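Local coordinates for RagB/SusD domain protein (PDB 5J90) that binds chitin and, as a SusD homolog of a polysaccharide utilization locus, probably helps pass chitin chains to an outer-membrane importer, at residues A[284-289]-A[427-432]; A[257-262]-A[316-321]; A[39-44]-A[51-56]; A[271-276]-A[382-387]. All blocks are in the same frame, centred on the assembly; numbering follows the deposited sequence. Where two conformers were deposited one is given.

Contact 3 comes first from the N terminus. It closes a short local loop, 39-44 back onto helix 46-54, before any other contact opens. Contacts 2, 4 and 1 then open in that order, at 257-262, 271-276 and 284-289. They close in the same order, at 316-321, 382-387 and 427-432, so each crosses the other two. Contact 2 holds helix 255-261 to a loop. Contact 4 holds helix 269-277 to another, and contact 1 ties helix 283-286 to the end of helix 413-428. Contact 1 is the meeting point. Its Asp288 pairs with Gly317 of contact 2, its Phe287 packs on Met271 of contact 4, and its Glu431 bonds Gln53 of contact 3.

Contact 1: A[284-289]-A[427-432]; sequences ASYFDT and AGFPEG
Tyr286, Phe287 and Phe429 form a buried aromatic cluster where the end of helix 283-286 meets the turn after helix 413-428. The rings of Tyr286 and Phe429 make an offset stack. Their centroids are 4.7 Å apart and their planes are inclined by 25°. Phe429 CD1 lies over one face of the tyrosine ring, shifted toward the rim, and comes within 3.5 Å of Tyr286 CG. Phe429 CB is 3.5 Å from Tyr286 CE2, and the two side chains run past each other in opposite directions. With CG anti to the backbone N (chi1 -179°), Phe429 extends across to both aromatic partners. The far end of the same ring meets Phe287: Phe429 CZ is 3.4 Å from Phe287 CE1. These two rings are set obliquely, with 54° between their planes.

The protein has the mainly helical SusD-like fold, whose family belongs to the TPR clan. Here the cluster joins two helix ends far apart in sequence. Helix 269-277 adds Met271 against Phe287 and Phe429, and Met275 against Tyr286 and Phe287. Tyr63 meets Phe429 edge-to-face.

The polar end of Tyr286 is satisfied inside the protein, because its OH is hydrogen-bonded to Ile426 O. A cis peptide bond precedes Pro430, and CB of this proline lies 3.7 Å above the plane of the Phe429 ring, over its centre.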
loop_
_atom_site.group_PDB
_atom_site.type_symbol
_atom_site.label_atom_id
_atom_site.label_comp_id
_atom_site.label_asym_id
_atom_site.label_seq_id
_atom_site.Cartn_x
_atom_site.Cartn_y
_atom_site.Cartn_z
ATOM N N ALA A 284 -23.894 26.044 15.826
ATOM C CA ALA A 284 -24.291 27.446 15.730
ATOM C C ALA A 284 -23.124 28.373 15.403
ATOM O O ALA A 284 -23.305 29.380 14.726
ATOM C CB ALA A 284 -24.984 27.889 17.009
ATOM N N SER A 285 -21.929 28.045 15.879
ATOM C CA SER A 285 -20.773 28.861 15.537
ATOM C C SER A 285 -20.066 28.335 14.287
ATOM O O SER A 285 -19.380 29.090 13.608
ATOM C CB SER A 285 -19.796 28.987 16.704
ATOM O OG SER A 285 -19.246 27.732 17.070
ATOM N N TYR A 286 -20.252 27.055 13.978
ATOM C CA TYR A 286 -19.637 26.478 12.782
ATOM C C TYR A 286 -20.299 26.992 11.507
ATOM O O TYR A 286 -19.626 27.208 10.492
ATOM C CB TYR A 286 -19.724 24.944 12.787
ATOM C CG TYR A 286 -18.736 24.221 13.680
ATOM C CD1 TYR A 286 -18.008 24.892 14.656
ATOM C CD2 TYR A 286 -18.539 22.854 13.536
ATOM C CE1 TYR A 286 -17.100 24.217 15.468
ATOM C CE2 TYR A 286 -17.647 22.173 14.347
ATOM C CZ TYR A 286 -16.926 22.855 15.299
ATOM O OH TYR A 286 -16.030 22.188 16.103
ATOM N N PHE A 287 -21.623 27.176 11.568
ATOM C CA PHE A 287 -22.428 27.504 10.394
ATOM C C PHE A 287 -23.458 28.583 10.697
ATOM O O PHE A 287 -23.817 28.794 11.849
ATOM C CB PHE A 287 -23.128 26.247 9.882
ATOM C CG PHE A 287 -22.176 25.120 9.595
ATOM C CD1 PHE A 287 -21.318 25.202 8.518
ATOM C CD2 PHE A 287 -22.121 24.006 10.415
ATOM C CE1 PHE A 287 -20.414 24.185 8.245
ATOM C CE2 PHE A 287 -21.218 22.978 10.158
ATOM C CZ PHE A 287 -20.364 23.069 9.070
ATOM N N ASP A 288 -23.906 29.270 9.653
ATOM C CA ASP A 288 -25.006 30.224 9.770
ATOM C C ASP A 288 -26.295 29.551 9.326
ATOM O O ASP A 288 -26.290 28.666 8.472
ATOM C CB ASP A 288 -24.765 31.451 8.881
ATOM C CG ASP A 288 -23.603 32.308 9.344
ATOM O OD1 ASP A 288 -23.300 32.332 10.555
ATOM O OD2 ASP A 288 -22.992 32.978 8.485
ATOM N N THR A 289 -27.420 29.978 9.889
ATOM C CA THR A 289 -28.695 29.479 9.394
ATOM C C THR A 289 -28.909 29.910 7.943
ATOM O O THR A 289 -28.413 30.955 7.508
ATOM C CB THR A 289 -29.886 29.925 10.274
ATOM O OG1 THR A 289 -29.892 31.353 10.393
ATOM C CG2 THR A 289 -29.769 29.311 11.655
ATOM N N ALA A 427 -14.443 18.332 16.040
ATOM C CA ALA A 427 -13.609 19.305 16.739
ATOM C C ALA A 427 -12.662 20.079 15.819
ATOM O O ALA A 427 -12.330 21.233 16.101
ATOM C CB ALA A 427 -12.825 18.621 17.865
ATOM N N GLY A 428 -12.217 19.446 14.728
ATOM C CA GLY A 428 -11.199 20.044 13.878
ATOM C C GLY A 428 -11.717 20.997 12.814
ATOM O O GLY A 428 -10.915 21.611 12.121
ATOM N N PHE A 429 -13.038 21.128 12.689
ATOM C CA PHE A 429 -13.622 22.047 11.719
ATOM C C PHE A 429 -13.080 23.451 11.981
ATOM O O PHE A 429 -12.961 23.851 13.144
ATOM C CB PHE A 429 -15.150 22.024 11.848
ATOM C CG PHE A 429 -15.851 22.923 10.870
ATOM C CD1 PHE A 429 -16.228 24.211 11.241
ATOM C CD2 PHE A 429 -16.129 22.489 9.583
ATOM C CE1 PHE A 429 -16.866 25.049 10.341
ATOM C CE2 PHE A 429 -16.767 23.327 8.678
ATOM C CZ PHE A 429 -17.134 24.610 9.064
ATOM N N PRO A 430 -12.757 24.216 10.916
ATOM C CA PRO A 430 -12.923 23.982 9.476
ATOM C C PRO A 430 -11.643 23.513 8.758
ATOM O O PRO A 430 -11.517 23.704 7.543
ATOM C CB PRO A 430 -13.287 25.380 8.972
ATOM C CG PRO A 430 -12.408 26.265 9.797
ATOM C CD PRO A 430 -12.311 25.600 11.173
ATOM N N GLU A 431 -10.707 22.914 9.489
ATOM C CA GLU A 431 -9.408 22.548 8.904
ATOM C C GLU A 431 -9.460 21.202 8.147
ATOM O O GLU A 431 -9.144 20.133 8.678
ATOM C CB GLU A 431 -8.322 22.556 9.985
ATOM C CG GLU A 431 -6.916 22.848 9.468
ATOM C CD GLU A 431 -6.446 21.822 8.449
ATOM O OE1 GLU A 431 -5.934 20.754 8.859
ATOM O OE2 GLU A 431 -6.604 22.071 7.237
ATOM N N GLY A 432 -9.852 21.278 6.886
ATOM C CA GLY A 432 -10.158 20.088 6.118
ATOM C C GLY A 432 -9.002 19.160 5.801
ATOM O O GLY A 432 -9.230 17.974 5.591
#

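Contact 2: A[257-262]-A[316-321]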
loop_
_atom_site.group_PDB
_atom_site.type_symbol
_atom_site.label_atom_id
_atom_site.label_comp_id
_atom_site.label_asym_id
_atom_site.label_seq_id
_atom_site.Cartn_x
_atom_site.Cartn_y
_atom_site.Cartn_z
ATOM N N THR A 257 -14.618 35.252 3.386
ATOM C CA THR A 257 -14.891 35.875 2.090
ATOM C C THR A 257 -15.463 34.869 1.091
ATOM O O THR A 257 -16.475 35.132 0.440
ATOM C CB THR A 257 -13.612 36.503 1.516
ATOM O OG1 THR A 257 -13.188 37.569 2.373
ATOM C CG2 THR A 257 -13.844 37.046 0.107
ATOM N N ILE A 258 -14.801 33.721 0.953
ATOM C CA ILE A 258 -15.248 32.677 0.032
ATOM C C ILE A 258 -16.698 32.294 0.304
ATOM O O ILE A 258 -17.495 32.106 -0.627
ATOM C CB ILE A 258 -14.330 31.445 0.122
ATOM C CG1 ILE A 258 -12.904 31.853 -0.249
ATOM C CG2 ILE A 258 -14.837 30.341 -0.789
ATOM C CD1 ILE A 258 -11.862 30.800 0.121
ATOM N N SER A 259 -17.052 32.215 1.582
ATOM C CA SER A 259 -18.422 31.904 1.974
ATOM C C SER A 259 -19.368 33.116 1.889
ATOM O O SER A 259 -20.245 33.161 1.029
ATOM C CB SER A 259 -18.455 31.304 3.382
ATOM O OG SER A 259 -19.782 30.981 3.751
ATOM N N SER A 260 -19.184 34.087 2.778
ATOM C CA SER A 260 -20.143 35.184 2.916
ATOM C C SER A 260 -20.210 36.117 1.711
ATOM O O SER A 260 -21.296 36.586 1.359
ATOM C CB SER A 260 -19.859 35.992 4.181
ATOM O OG SER A 260 -20.111 35.211 5.338
ATOM N N SER A 261 -19.073 36.406 1.089
ATOM C CA SER A 261 -19.061 37.346 -0.034
ATOM C C SER A 261 -19.349 36.684 -1.374
ATOM O O SER A 261 -20.140 37.196 -2.172
ATOM C CB SER A 261 -17.730 38.090 -0.104
ATOM O OG SER A 261 -17.463 38.763 1.111
ATOM N N TRP A 262 -18.704 35.549 -1.636
ATOM C CA TRP A 262 -18.782 34.929 -2.957
ATOM C C TRP A 262 -19.835 33.836 -3.047
ATOM O O TRP A 262 -20.208 33.425 -4.150
ATOM C CB TRP A 262 -17.435 34.327 -3.352
ATOM C CG TRP A 262 -16.297 35.281 -3.360
ATOM C CD1 TRP A 262 -16.355 36.645 -3.274
ATOM C CD2 TRP A 262 -14.911 34.945 -3.452
ATOM N NE1 TRP A 262 -15.091 37.173 -3.315
ATOM C CE2 TRP A 262 -14.182 36.150 -3.411
ATOM C CE3 TRP A 262 -14.213 33.737 -3.550
ATOM C CZ2 TRP A 262 -12.792 36.185 -3.480
ATOM C CZ3 TRP A 262 -12.832 33.775 -3.619
ATOM C CH2 TRP A 262 -12.136 34.988 -3.584
ATOM N N SER A 316 -26.899 26.875 4.043
ATOM C CA SER A 316 -26.140 27.459 5.152
ATOM C C SER A 316 -24.709 27.858 4.798
ATOM O O SER A 316 -23.972 27.091 4.172
ATOM C CB SER A 316 -26.112 26.518 6.361
ATOM O OG SER A 316 -27.356 26.502 7.046
ATOM N N GLY A 317 -24.307 29.053 5.214
ATOM C CA GLY A 317 -22.942 29.496 5.023
ATOM C C GLY A 317 -22.037 29.037 6.156
ATOM O O GLY A 317 -22.502 28.520 7.173
ATOM N N ILE A 318 -20.733 29.224 5.972
ATOM C CA ILE A 318 -19.771 28.955 7.033
ATOM C C ILE A 318 -19.913 30.071 8.063
ATOM O O ILE A 318 -20.075 31.243 7.705
ATOM C CB ILE A 318 -18.328 28.877 6.491
ATOM C CG1 ILE A 318 -18.260 27.971 5.250
ATOM C CG2 ILE A 318 -17.380 28.404 7.587
ATOM C CD1 ILE A 318 -18.835 26.574 5.456
ATOM N N GLY A 319 -19.855 29.711 9.338
ATOM C CA GLY A 319 -20.253 30.619 10.403
ATOM C C GLY A 319 -19.159 31.416 11.085
ATOM O O GLY A 319 -18.066 31.632 10.535
ATOM N N ALA A 320 -19.464 31.853 12.303
ATOM C CA ALA A 320 -18.610 32.779 13.036
ATOM C C ALA A 320 -17.179 32.300 13.264
ATOM O O ALA A 320 -16.281 33.120 13.455
ATOM C CB ALA A 320 -19.262 33.171 14.365
ATOM N N VAL A 321 -16.954 30.984 13.244
ATOM C CA VAL A 321 -15.606 30.470 13.497
ATOM C C VAL A 321 -14.585 30.949 12.467
ATOM O O VAL A 321 -13.395 31.013 12.770
ATOM C CB VAL A 321 -15.542 28.919 13.618
ATOM C CG1 VAL A 321 -16.321 28.440 14.845
ATOM C CG2 VAL A 321 -16.016 28.240 12.344
HETATM O O HOH W 1 -21.003 32.529 5.472
HETATM O O HOH W 2 -18.415 33.752 7.192
#
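Ser259 of helix 255-261 meets the loop 316-321 at Gly317 and Ile318. The direct polar link is a single hydrogen bond. Ile318 N donates to Ser259 OG over 3.0 Å, with an N-H...O angle of 155°. The serine's chi1 of -179° turns OG away from its own backbone N and out to the loop. Arg266 NH2 is hydrogen-bonded to the same oxygen.

Two waters add a second layer. Water 1 sits 2.6 Å from Ser259 OG, also bonds Ser260 OG, and donates to Ile318 O over 2.7 Å. Water 2 repeats the bridge from Ser260 OG to Ile318 O, with a longer bond to the carbonyl.

The apolar part is small. Ile318 CG1 lies 3.8 Å from Ser259 CB. Separately, Gly317 CA comes close to the hydroxyl, 3.7 Å from Ser259 OG. With an alanine here, Ile318 N would probably be left without its acceptor, and water 1 and Arg266 would each lose a partner.

In this part of the SusD-like fold the loop runs between helix 283-286 and strand 326-328. Its backbone pairs with Tyr286 and Asp288, while Ile258 of helix 255-261 packs on Tyr49 and Gln50 of helix 46-54.

Contact 3: A[39-44]-A[51-56]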
loop_
_atom_site.group_PDB
_atom_site.type_symbol
_atom_site.label_atom_id
_atom_site.label_comp_id
_atom_site.label_asym_id
_atom_site.label_seq_id
_atom_site.Cartn_x
_atom_site.Cartn_y
_atom_site.Cartn_z
ATOM N N ASN A 39 1.398 31.292 5.112
ATOM C CA ASN A 39 1.191 30.425 3.945
ATOM C C ASN A 39 1.118 28.932 4.215
ATOM O O ASN A 39 1.191 28.143 3.284
ATOM C CB ASN A 39 2.223 30.716 2.846
ATOM C CG ASN A 39 2.042 32.092 2.231
ATOM O OD1 ASN A 39 1.209 32.285 1.337
ATOM N ND2 ASN A 39 2.808 33.058 2.713
ATOM N N ILE A 40 0.976 28.534 5.473
ATOM C CA ILE A 40 0.619 27.143 5.763
ATOM C C ILE A 40 -0.776 26.925 5.190
ATOM O O ILE A 40 -0.990 26.050 4.344
ATOM C CB ILE A 40 0.680 26.842 7.267
ATOM C CG1 ILE A 40 2.121 26.995 7.756
ATOM C CG2 ILE A 40 0.131 25.439 7.572
ATOM C CD1 ILE A 40 2.230 27.218 9.246
ATOM N N GLN A 41 -1.726 27.743 5.641
ATOM C CA GLN A 41 -2.908 28.052 4.850
ATOM C C GLN A 41 -2.690 29.447 4.292
ATOM O O GLN A 41 -2.402 30.379 5.046
ATOM C CB GLN A 41 -4.176 28.023 5.703
ATOM C CG GLN A 41 -4.525 26.631 6.161
ATOM C CD GLN A 41 -5.887 26.566 6.807
ATOM O OE1 GLN A 41 -6.380 27.552 7.360
ATOM N NE2 GLN A 41 -6.515 25.405 6.734
ATOM N N VAL A 42 -2.796 29.602 2.978
ATOM C CA VAL A 42 -2.561 30.914 2.380
ATOM C C VAL A 42 -3.636 31.898 2.822
ATOM O O VAL A 42 -4.812 31.732 2.511
ATOM C CB VAL A 42 -2.486 30.837 0.849
ATOM C CG1 VAL A 42 -2.397 32.242 0.255
ATOM C CG2 VAL A 42 -1.288 29.991 0.432
ATOM N N LEU A 43 -3.230 32.914 3.575
ATOM C CA LEU A 43 -4.204 33.820 4.165
ATOM C C LEU A 43 -4.699 34.857 3.173
ATOM O O LEU A 43 -5.844 35.311 3.265
ATOM C CB LEU A 43 -3.626 34.487 5.413
ATOM C CG LEU A 43 -3.283 33.525 6.547
ATOM C CD1 LEU A 43 -2.855 34.302 7.784
ATOM C CD2 LEU A 43 -4.445 32.591 6.866
ATOM N N THR A 44 -3.840 35.230 2.229
ATOM C CA THR A 44 -4.203 36.211 1.213
ATOM C C THR A 44 -3.384 35.984 -0.059
ATOM O O THR A 44 -2.231 35.576 0.007
ATOM C CB THR A 44 -3.991 37.653 1.742
ATOM O OG1 THR A 44 -4.680 38.586 0.895
ATOM C CG2 THR A 44 -2.515 38.000 1.785
ATOM N N LEU A 51 -8.056 27.818 -3.910
ATOM C CA LEU A 51 -7.411 26.797 -4.747
ATOM C C LEU A 51 -6.444 25.902 -3.958
ATOM O O LEU A 51 -6.306 24.713 -4.248
ATOM C CB LEU A 51 -6.687 27.452 -5.931
ATOM C CG LEU A 51 -7.609 28.234 -6.869
ATOM C CD1 LEU A 51 -6.768 28.991 -7.886
ATOM C CD2 LEU A 51 -8.571 27.296 -7.565
ATOM N N GLN A 52 -5.784 26.472 -2.958
ATOM C CA GLN A 52 -4.826 25.723 -2.155
ATOM C C GLN A 52 -5.501 24.656 -1.311
ATOM O O GLN A 52 -4.964 23.554 -1.169
ATOM C CB GLN A 52 -4.057 26.665 -1.234
ATOM C CG GLN A 52 -2.936 25.951 -0.494
ATOM C CD GLN A 52 -2.655 26.531 0.879
ATOM O OE1 GLN A 52 -3.463 27.287 1.428
ATOM N NE2 GLN A 52 -1.505 26.178 1.441
ATOM N N GLN A 53 -6.661 24.977 -0.737
ATOM C CA GLN A 53 -7.334 24.033 0.143
ATOM C C GLN A 53 -8.857 24.027 -0.010
ATOM O O GLN A 53 -9.501 22.995 0.170
ATOM C CB GLN A 53 -6.930 24.286 1.602
ATOM C CG GLN A 53 -7.509 23.249 2.550
ATOM C CD GLN A 53 -6.953 23.306 3.974
ATOM O OE1 GLN A 53 -5.777 23.607 4.219
ATOM N NE2 GLN A 53 -7.815 23.002 4.924
ATOM N N GLY A 54 -9.440 25.176 -0.350
ATOM C CA GLY A 54 -10.888 25.311 -0.355
ATOM C C GLY A 54 -11.637 24.393 -1.301
ATOM O O GLY A 54 -12.775 23.995 -1.031
ATOM N N LEU A 55 -10.996 24.059 -2.418
ATOM C CA LEU A 55 -11.624 23.237 -3.451
ATOM C C LEU A 55 -10.994 21.841 -3.537
ATOM O O LEU A 55 -11.192 21.108 -4.515
ATOM C CB LEU A 55 -11.572 23.952 -4.809
ATOM C CG LEU A 55 -12.487 25.179 -4.893
ATOM C CD1 LEU A 55 -12.205 26.000 -6.140
ATOM C CD2 LEU A 55 -13.935 24.728 -4.881
ATOM N N ASN A 56 -10.266 21.463 -2.489
ATOM C CA ASN A 56 -9.787 20.085 -2.377
ATOM C C ASN A 56 -10.164 19.495 -1.016
ATOM O O ASN A 56 -11.309 19.106 -0.822
ATOM C CB ASN A 56 -8.303 19.905 -2.803
ATOM C CG ASN A 56 -7.340 20.852 -2.091
ATOM O OD1 ASN A 56 -6.935 20.605 -0.960
ATOM N ND2 ASN A 56 -6.914 21.908 -2.786
#
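The side-chain amide of Gln52 is the main flat group, and it faces the backbone of Ile40, Gln41 and Val42. Over one face sits Val42 CG2, 3.7 Å from Gln52 CD. The two polar atoms of the amide each take a backbone partner. Val42 N donates to Gln52 OE1 over 2.9 Å, almost straight at 176°, from a position tilted out of the carbonyl plane. Gln52 NE2 donates to Ile40 O over 3.0 Å and approaches it from above the carbonyl plane. These two bonds fix the rotation of the amide. Its chain is bent at chi2 (-149°), which turns the group to serve both partners.

The second pair of flat groups is Gln41 and Gln53. Their amide planes are 71° apart and the side chains cross at a slant. Gln41 NE2 makes a weak hydrogen bond to Gln53 OE1, 3.2 Å long. Gln53 has further partners. Its NE2 bonds Glu431 OE2 and Asp58 OD1, and its OE1 accepts from Arg129 NH2. This buried amide is therefore held at both polar atoms.

Behind Gln52, Asn56 ND2 donates to Gln52 O over 3.0 Å, where helix 46-54 ends. Helix 113-134 packs here too, with Arg129 touching Gln41 and Gln52.

The Gln52 amide takes the carbonyl before Gln41 and the N-H after it, the two groups that the N-H and C=O of one residue would take in a neighbouring parallel strand. A helix side chain thus ties helix 46-54 to the loop preceding it in this SusD-like fold.

Contact 4: A[271-276]-A[382-387]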
loop_
_atom_site.group_PDB
_atom_site.type_symbol
_atom_site.label_atom_id
_atom_site.label_comp_id
_atom_site.label_asym_id
_atom_site.label_seq_id
_atom_site.Cartn_x
_atom_site.Cartn_y
_atom_site.Cartn_z
ATOM N N MET A 271 -21.821 17.340 7.284
ATOM C CA MET A 271 -21.913 18.133 8.500
ATOM C C MET A 271 -23.366 18.254 8.966
ATOM O O MET A 271 -23.634 18.163 10.161
ATOM C CB MET A 271 -21.267 19.507 8.310
ATOM C CG MET A 271 -19.775 19.521 8.603
ATOM S SD MET A 271 -19.536 19.492 10.380
ATOM C CE MET A 271 -17.767 19.220 10.480
ATOM N N GLU A 272 -24.294 18.431 8.031
ATOM C CA GLU A 272 -25.700 18.488 8.429
ATOM C C GLU A 272 -26.125 17.164 9.062
ATOM O O GLU A 272 -26.682 17.138 10.150
ATOM C CB GLU A 272 -26.618 18.820 7.249
ATOM C CG GLU A 272 -28.064 18.970 7.709
ATOM C CD GLU A 272 -29.080 19.122 6.585
ATOM O OE1 GLU A 272 -28.767 19.711 5.530
ATOM O OE2 GLU A 272 -30.228 18.658 6.782
ATOM N N SER A 273 -25.832 16.055 8.392
ATOM C CA SER A 273 -26.225 14.742 8.891
ATOM C C SER A 273 -25.676 14.461 10.288
ATOM O O SER A 273 -26.409 14.054 11.201
ATOM C CB SER A 273 -25.762 13.651 7.917
ATOM O OG SER A 273 -26.047 12.368 8.444
ATOM N N ILE A 274 -24.380 14.676 10.459
ATOM C CA ILE A 274 -23.724 14.339 11.713
ATOM C C ILE A 274 -24.059 15.320 12.835
ATOM O O ILE A 274 -24.436 14.908 13.931
ATOM C CB ILE A 274 -22.203 14.189 11.502
ATOM C CG1 ILE A 274 -21.944 12.966 10.614
ATOM C CG2 ILE A 274 -21.481 14.062 12.836
ATOM C CD1 ILE A 274 -20.483 12.773 10.200
ATOM N N MET A 275 -23.931 16.615 12.573
ATOM C CA MET A 275 -24.151 17.591 13.639
ATOM C C MET A 275 -25.635 17.756 14.013
ATOM O O MET A 275 -25.957 17.902 15.195
ATOM C CB MET A 275 -23.451 18.925 13.338
ATOM C CG MET A 275 -21.919 18.766 13.260
ATOM S SD MET A 275 -20.978 20.306 13.323
ATOM C CE MET A 275 -21.185 20.738 15.051
ATOM N N LYS A 276 -26.530 17.700 13.029
ATOM C CA LYS A 276 -27.965 17.703 13.340
ATOM C C LYS A 276 -28.367 16.431 14.076
ATOM O O LYS A 276 -29.166 16.475 15.012
ATOM C CB LYS A 276 -28.809 17.828 12.076
ATOM C CG LYS A 276 -29.029 19.234 11.577
ATOM C CD LYS A 276 -30.149 19.208 10.546
ATOM C CE LYS A 276 -30.685 20.585 10.224
ATOM N NZ LYS A 276 -31.562 20.523 9.019
ATOM N N LYS A 382 -28.788 9.366 20.149
ATOM C CA LYS A 382 -28.699 10.183 18.940
ATOM C C LYS A 382 -27.614 9.682 17.987
ATOM O O LYS A 382 -26.512 9.328 18.406
ATOM C CB LYS A 382 -28.460 11.652 19.286
ATOM C CG LYS A 382 -29.556 12.285 20.150
ATOM C CD LYS A 382 -29.391 13.795 20.205
ATOM C CE LYS A 382 -30.375 14.443 21.171
ATOM N NZ LYS A 382 -30.002 14.177 22.585
ATOM N N THR A 383 -27.965 9.651 16.709
ATOM C CA THR A 383 -27.048 9.221 15.653
ATOM C C THR A 383 -27.274 10.086 14.423
ATOM O O THR A 383 -28.150 10.949 14.415
ATOM C CB THR A 383 -27.225 7.731 15.266
ATOM O OG1 THR A 383 -28.610 7.454 15.011
ATOM C CG2 THR A 383 -26.710 6.810 16.371
ATOM N N ALA A 384 -26.475 9.868 13.381
ATOM C CA ALA A 384 -26.542 10.709 12.185
ATOM C C ALA A 384 -27.945 10.751 11.582
ATOM O O ALA A 384 -28.657 9.745 11.575
ATOM C CB ALA A 384 -25.517 10.240 11.137
ATOM N N ALA A 385 -28.322 11.922 11.077
ATOM C CA ALA A 385 -29.644 12.141 10.487
ATOM C C ALA A 385 -29.668 11.911 8.977
ATOM O O ALA A 385 -28.666 12.092 8.283
ATOM C CB ALA A 385 -30.121 13.551 10.791
ATOM N N ALA A 386 -30.830 11.532 8.455
ATOM C CA ALA A 386 -30.998 11.437 7.016
ATOM C C ALA A 386 -30.788 12.806 6.387
ATOM O O ALA A 386 -31.087 13.840 6.998
ATOM C CB ALA A 386 -32.383 10.894 6.666
ATOM N N TYR A 387 -30.261 12.806 5.166
ATOM C CA TYR A 387 -30.006 14.040 4.444
ATOM C C TYR A 387 -31.022 14.256 3.317
ATOM O O TYR A 387 -31.248 13.369 2.494
ATOM C CB TYR A 387 -28.575 14.094 3.869
ATOM C CG TYR A 387 -28.436 15.320 3.010
ATOM C CD1 TYR A 387 -28.338 16.580 3.592
ATOM C CD2 TYR A 387 -28.491 15.240 1.624
ATOM C CE1 TYR A 387 -28.268 17.720 2.823
ATOM C CE2 TYR A 387 -28.418 16.383 0.841
ATOM C CZ TYR A 387 -28.308 17.621 1.452
ATOM O OH TYR A 387 -28.238 18.767 0.700
HETATM O O HOH W 3 -31.793 16.735 5.827
HETATM O O HOH W 4 -29.905 16.106 8.418
#
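Glu272 and Ser273 of helix 269-277 meet Tyr387 and the run 384-386, a loop of the SusD-like fold laid along the helix in extended form. Glu272 leaves the helix with CB pointing toward the loop. A chi1 of -176° sets CG opposite the backbone N, and the chain stays extended to the carboxylate. CD comes 4.0 Å from Tyr387 CD1. OE1 lies at the edge of the tyrosine ring, 3.4 Å from Tyr387 CE1, and accepts a hydrogen bond from Gly299 N. OE2 forms a salt bridge with Lys276 NZ at 3.2 Å, one turn along the helix, and another with Lys298. Waters 3 and 4 lie between this oxygen and Ala386 O. A glutamine in its place would probably weaken the hold on Lys276 and Lys298, which would lose their shared negative partner.

Tyr387 OH is hydrogen-bonded to the O of the same Gly299. Ser273 holds the loop twice. Ala385 N donates to Ser273 O over 2.9 Å, nearly straight at 177°. Ser273 OG returns a bond to Ala385 O, just 2.6 Å long, in the carbonyl plane and on a lone pair.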